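Local atomic coordinates of cystathionine beta-lyase family protein, YNBB B.subtilis ortholog (Clostridium acetobutylicum, PDB entry 3HVY), a protein that is probably a pyridoxal-phosphate-dependent lyase of the methionine gamma-lyase family, related to cystathionine beta-lyases and possibly involved in aluminium resistance. Residues H103-P115 and I257-V271. Numbering follows the deposited sequence.
With EDO (1,2-ethanediol), chain S.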
# COMPACT_ATOMS: atom_id res chain seq x y z
N HIS D 103 -19.97 -12.36 3.78
CA HIS D 103 -18.94 -13.18 4.36
C HIS D 103 -18.98 -13.02 5.86
O HIS D 103 -18.95 -14.01 6.58
CB HIS D 103 -17.59 -12.75 3.79
CG HIS D 103 -16.42 -13.60 4.19
ND1 HIS D 103 -15.15 -13.39 3.69
CD2 HIS D 103 -16.32 -14.67 5.02
CE1 HIS D 103 -14.32 -14.26 4.23
NE2 HIS D 103 -15.01 -15.06 5.03
N ALA D 104 -19.06 -11.78 6.35
CA ALA D 104 -19.11 -11.52 7.80
C ALA D 104 -20.37 -12.14 8.44
O ALA D 104 -20.29 -12.77 9.50
CB ALA D 104 -19.07 -10.05 8.09
N ILE D 105 -21.51 -12.00 7.76
CA ILE D 105 -22.78 -12.54 8.22
C ILE D 105 -22.71 -14.06 8.24
O ILE D 105 -22.97 -14.69 9.26
CB ILE D 105 -23.98 -12.02 7.37
CG1 ILE D 105 -24.20 -10.51 7.63
CG2 ILE D 105 -25.28 -12.83 7.69
CD1 ILE D 105 -24.95 -9.85 6.55
N GLY D 106 -22.30 -14.64 7.13
CA GLY D 106 -22.08 -16.09 7.04
C GLY D 106 -21.16 -16.67 8.10
O GLY D 106 -21.46 -17.73 8.65
N ALA D 107 -20.05 -16.01 8.39
CA ALA D 107 -19.10 -16.48 9.37
C ALA D 107 -19.75 -16.47 10.77
O ALA D 107 -19.51 -17.36 11.60
CB ALA D 107 -17.84 -15.61 9.35
N ALA D 108 -20.56 -15.45 11.06
CA ALA D 108 -21.26 -15.35 12.34
C ALA D 108 -22.25 -16.51 12.49
O ALA D 108 -22.35 -17.09 13.56
CB ALA D 108 -21.97 -14.01 12.49
N LEU D 109 -22.91 -16.91 11.40
CA LEU D 109 -23.83 -18.02 11.42
C LEU D 109 -23.12 -19.37 11.52
O LEU D 109 -23.38 -20.13 12.46
CB LEU D 109 -24.77 -17.98 10.22
CG LEU D 109 -25.64 -16.70 10.12
CD1 LEU D 109 -26.31 -16.58 8.72
CD2 LEU D 109 -26.63 -16.70 11.28
N PHE D 110 -22.22 -19.66 10.58
CA PHE D 110 -21.49 -20.92 10.58
C PHE D 110 -20.83 -21.15 11.92
O PHE D 110 -20.94 -22.20 12.50
CB PHE D 110 -20.45 -21.01 9.48
CG PHE D 110 -20.97 -21.57 8.20
CD1 PHE D 110 -21.13 -22.93 8.06
CD2 PHE D 110 -21.29 -20.74 7.14
CE1 PHE D 110 -21.64 -23.49 6.87
CE2 PHE D 110 -21.83 -21.30 5.94
CZ PHE D 110 -21.98 -22.67 5.82
N GLY D 111 -20.16 -20.14 12.43
CA GLY D 111 -19.43 -20.33 13.66
C GLY D 111 -20.25 -20.73 14.86
O GLY D 111 -19.76 -21.44 15.77
N ASN D 112 -21.51 -20.30 14.87
CA ASN D 112 -22.39 -20.48 16.02
C ASN D 112 -23.46 -21.53 15.85
O ASN D 112 -24.42 -21.59 16.61
CB ASN D 112 -22.93 -19.10 16.43
CG ASN D 112 -21.86 -18.26 17.15
OD1 ASN D 112 -21.52 -18.59 18.26
ND2 ASN D 112 -21.29 -17.19 16.49
N LEU D 113 -23.27 -22.40 14.87
CA LEU D 113 -24.20 -23.48 14.56
C LEU D 113 -23.44 -24.77 14.32
O LEU D 113 -22.31 -24.78 13.83
CB LEU D 113 -25.03 -23.15 13.31
CG LEU D 113 -26.07 -22.06 13.58
CD1 LEU D 113 -26.53 -21.39 12.29
CD2 LEU D 113 -27.23 -22.56 14.45
N ARG D 114 -24.10 -25.88 14.66
CA ARG D 114 -23.56 -27.22 14.51
C ARG D 114 -24.63 -28.15 13.95
O ARG D 114 -25.83 -27.83 13.91
CB ARG D 114 -23.09 -27.76 15.88
CG ARG D 114 -21.97 -26.92 16.54
CD ARG D 114 -20.64 -26.98 15.82
NE ARG D 114 -19.60 -26.37 16.66
CZ ARG D 114 -19.23 -25.09 16.64
NH1 ARG D 114 -19.78 -24.26 15.80
NH2 ARG D 114 -18.29 -24.65 17.47
N PRO D 115 -24.20 -29.31 13.47
CA PRO D 115 -25.18 -30.23 12.94
C PRO D 115 -26.28 -30.54 13.96
O PRO D 115 -25.99 -30.78 15.14
CB PRO D 115 -24.34 -31.48 12.62
CG PRO D 115 -22.95 -30.97 12.45
CD PRO D 115 -22.82 -29.84 13.38
N ILE D 257 -17.70 -8.28 12.93
CA ILE D 257 -18.58 -9.07 13.77
C ILE D 257 -18.41 -8.55 15.18
O ILE D 257 -17.31 -8.26 15.60
CB ILE D 257 -18.25 -10.56 13.73
CG1 ILE D 257 -18.42 -11.07 12.33
CG2 ILE D 257 -19.17 -11.34 14.80
CD1 ILE D 257 -18.10 -12.56 12.13
N ALA D 258 -19.51 -8.35 15.90
CA ALA D 258 -19.49 -7.78 17.24
C ALA D 258 -20.55 -8.44 18.10
O ALA D 258 -21.64 -8.79 17.63
CB ALA D 258 -19.71 -6.28 17.23
N GLY D 259 -20.24 -8.58 19.37
CA GLY D 259 -21.15 -9.23 20.31
C GLY D 259 -20.47 -9.85 21.52
O GLY D 259 -19.38 -9.43 21.94
N LYS D 260 -21.12 -10.85 22.09
CA LYS D 260 -20.58 -11.59 23.19
C LYS D 260 -19.31 -12.27 22.77
O LYS D 260 -19.25 -12.80 21.68
CB LYS D 260 -21.63 -12.61 23.72
CG LYS D 260 -22.86 -11.85 24.23
CD LYS D 260 -23.52 -12.39 25.42
CE LYS D 260 -24.65 -11.44 25.90
NZ LYS D 260 -24.25 -10.52 27.02
N GLU D 261 -18.32 -12.29 23.65
CA GLU D 261 -17.05 -12.92 23.36
C GLU D 261 -17.20 -14.37 22.89
O GLU D 261 -16.56 -14.78 21.97
CB GLU D 261 -16.12 -12.83 24.55
CG GLU D 261 -14.68 -13.35 24.33
CD GLU D 261 -14.56 -14.87 24.49
OE1 GLU D 261 -15.23 -15.44 25.38
OE2 GLU D 261 -13.76 -15.49 23.72
N GLU D 262 -18.06 -15.12 23.52
CA GLU D 262 -18.24 -16.51 23.14
C GLU D 262 -18.62 -16.61 21.67
O GLU D 262 -18.06 -17.40 20.96
CB GLU D 262 -19.29 -17.16 24.05
CG GLU D 262 -19.78 -18.52 23.63
CD GLU D 262 -20.84 -19.10 24.60
OE1 GLU D 262 -21.31 -18.38 25.52
OE2 GLU D 262 -21.22 -20.28 24.40
N TYR D 263 -19.57 -15.79 21.20
CA TYR D 263 -20.09 -15.92 19.84
C TYR D 263 -19.17 -15.29 18.79
O TYR D 263 -19.02 -15.83 17.67
CB TYR D 263 -21.51 -15.35 19.77
CG TYR D 263 -22.41 -15.90 20.86
CD1 TYR D 263 -22.40 -17.25 21.18
CD2 TYR D 263 -23.29 -15.08 21.55
CE1 TYR D 263 -23.23 -17.77 22.18
CE2 TYR D 263 -24.16 -15.58 22.53
CZ TYR D 263 -24.12 -16.93 22.85
OH TYR D 263 -24.97 -17.47 23.86
N VAL D 264 -18.47 -14.22 19.17
CA VAL D 264 -17.52 -13.60 18.25
C VAL D 264 -16.37 -14.56 18.08
O VAL D 264 -15.94 -14.83 16.95
CB VAL D 264 -17.03 -12.23 18.78
CG1 VAL D 264 -15.94 -11.66 17.85
CG2 VAL D 264 -18.22 -11.26 18.88
N THR D 265 -15.87 -15.12 19.19
CA THR D 265 -14.77 -16.06 19.09
C THR D 265 -15.09 -17.27 18.21
O THR D 265 -14.23 -17.70 17.40
CB THR D 265 -14.33 -16.51 20.44
OG1 THR D 265 -13.75 -15.40 21.08
CG2 THR D 265 -13.27 -17.65 20.37
N GLN D 266 -16.29 -17.83 18.34
CA GLN D 266 -16.63 -18.96 17.48
C GLN D 266 -16.62 -18.58 15.97
O GLN D 266 -16.26 -19.41 15.08
CB GLN D 266 -17.93 -19.59 17.87
CG GLN D 266 -17.93 -20.44 19.17
CD GLN D 266 -16.85 -21.51 19.21
OE1 GLN D 266 -16.76 -22.38 18.34
NE2 GLN D 266 -16.03 -21.45 20.24
N ALA D 267 -17.12 -17.39 15.68
CA ALA D 267 -17.11 -16.86 14.33
C ALA D 267 -15.69 -16.76 13.82
O ALA D 267 -15.45 -17.06 12.64
CB ALA D 267 -17.80 -15.47 14.27
N THR D 268 -14.75 -16.32 14.66
CA THR D 268 -13.37 -16.21 14.19
C THR D 268 -12.77 -17.55 13.69
O THR D 268 -11.87 -17.54 12.84
CB THR D 268 -12.39 -15.59 15.20
OG1 THR D 268 -12.20 -16.50 16.28
CG2 THR D 268 -12.88 -14.17 15.70
N PHE D 269 -13.20 -18.66 14.25
CA PHE D 269 -12.69 -19.99 13.86
C PHE D 269 -13.21 -20.41 12.51
O PHE D 269 -12.59 -21.26 11.83
CB PHE D 269 -13.02 -21.08 14.90
CG PHE D 269 -12.39 -20.84 16.26
CD1 PHE D 269 -11.09 -20.38 16.38
CD2 PHE D 269 -13.11 -21.11 17.42
CE1 PHE D 269 -10.52 -20.17 17.64
CE2 PHE D 269 -12.54 -20.90 18.67
CZ PHE D 269 -11.25 -20.45 18.77
N ARG D 270 -14.37 -19.86 12.13
CA ARG D 270 -14.87 -20.03 10.75
C ARG D 270 -14.15 -19.12 9.76
O ARG D 270 -13.91 -19.49 8.59
CB ARG D 270 -16.35 -19.72 10.69
CG ARG D 270 -16.89 -19.50 9.30
CD ARG D 270 -16.83 -20.75 8.43
NE ARG D 270 -17.09 -20.35 7.03
CZ ARG D 270 -17.64 -21.15 6.13
NH1 ARG D 270 -17.98 -22.38 6.45
NH2 ARG D 270 -17.85 -20.72 4.90
N VAL D 271 -13.79 -17.93 10.22
CA VAL D 271 -13.11 -16.98 9.36
C VAL D 271 -11.72 -17.46 9.02
O VAL D 271 -11.28 -17.29 7.90
CB VAL D 271 -13.09 -15.54 9.94
CG1 VAL D 271 -12.28 -14.61 8.99
CG2 VAL D 271 -14.53 -15.02 10.12
C1 EDO S . -18.47 -24.96 8.67
O1 EDO S . -17.91 -23.84 9.37
C2 EDO S . -17.33 -25.86 8.31
O2 EDO S . -16.87 -25.59 6.97
O HOH W 1 -15.53 -18.12 6.07
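R270 lies along the flank of helix 103-111, long enough to touch two turns. Its CB faces A107 O; CG, anti to the backbone N (chi1 164°), rests 3.7 Å from A107 CA, the alanine giving it room. CD passes F110 CB, and NE donates to a water 2.9 Å away, shared with H103 NE2. The guanidinium lies flat over one face of F110, planes 15° apart, a cation-pi stack with CZ 4.0 Å from the ring centroid. NH1 hovers above the ring centre and reaches the ethanediol weakly; NH2 bonds to T272 O of the second subunit.

At the 108° helix crossing, G111 has no CB to strike Q266 O or A267 CA, and its CA lies 4.2 Å from A267 CA. N112's amide offers two hydrogens: ND2 donates almost straight to Y263 O (2.9 Å) and to A108 O, tying the A108-N112 turn to the first turn of helix 261-271. R114 NH2 donates a bent hydrogen bond, in the guanidinium plane, to Q266 OE1 and salt-bridges E147 of the second subunit. I257's slim CD1 fits against small A107 and A108. Through A108, helix 103-111 meets strands 214-218 and 237-241 of the mixed sheet; helix 261-271 packs on strand 91-95.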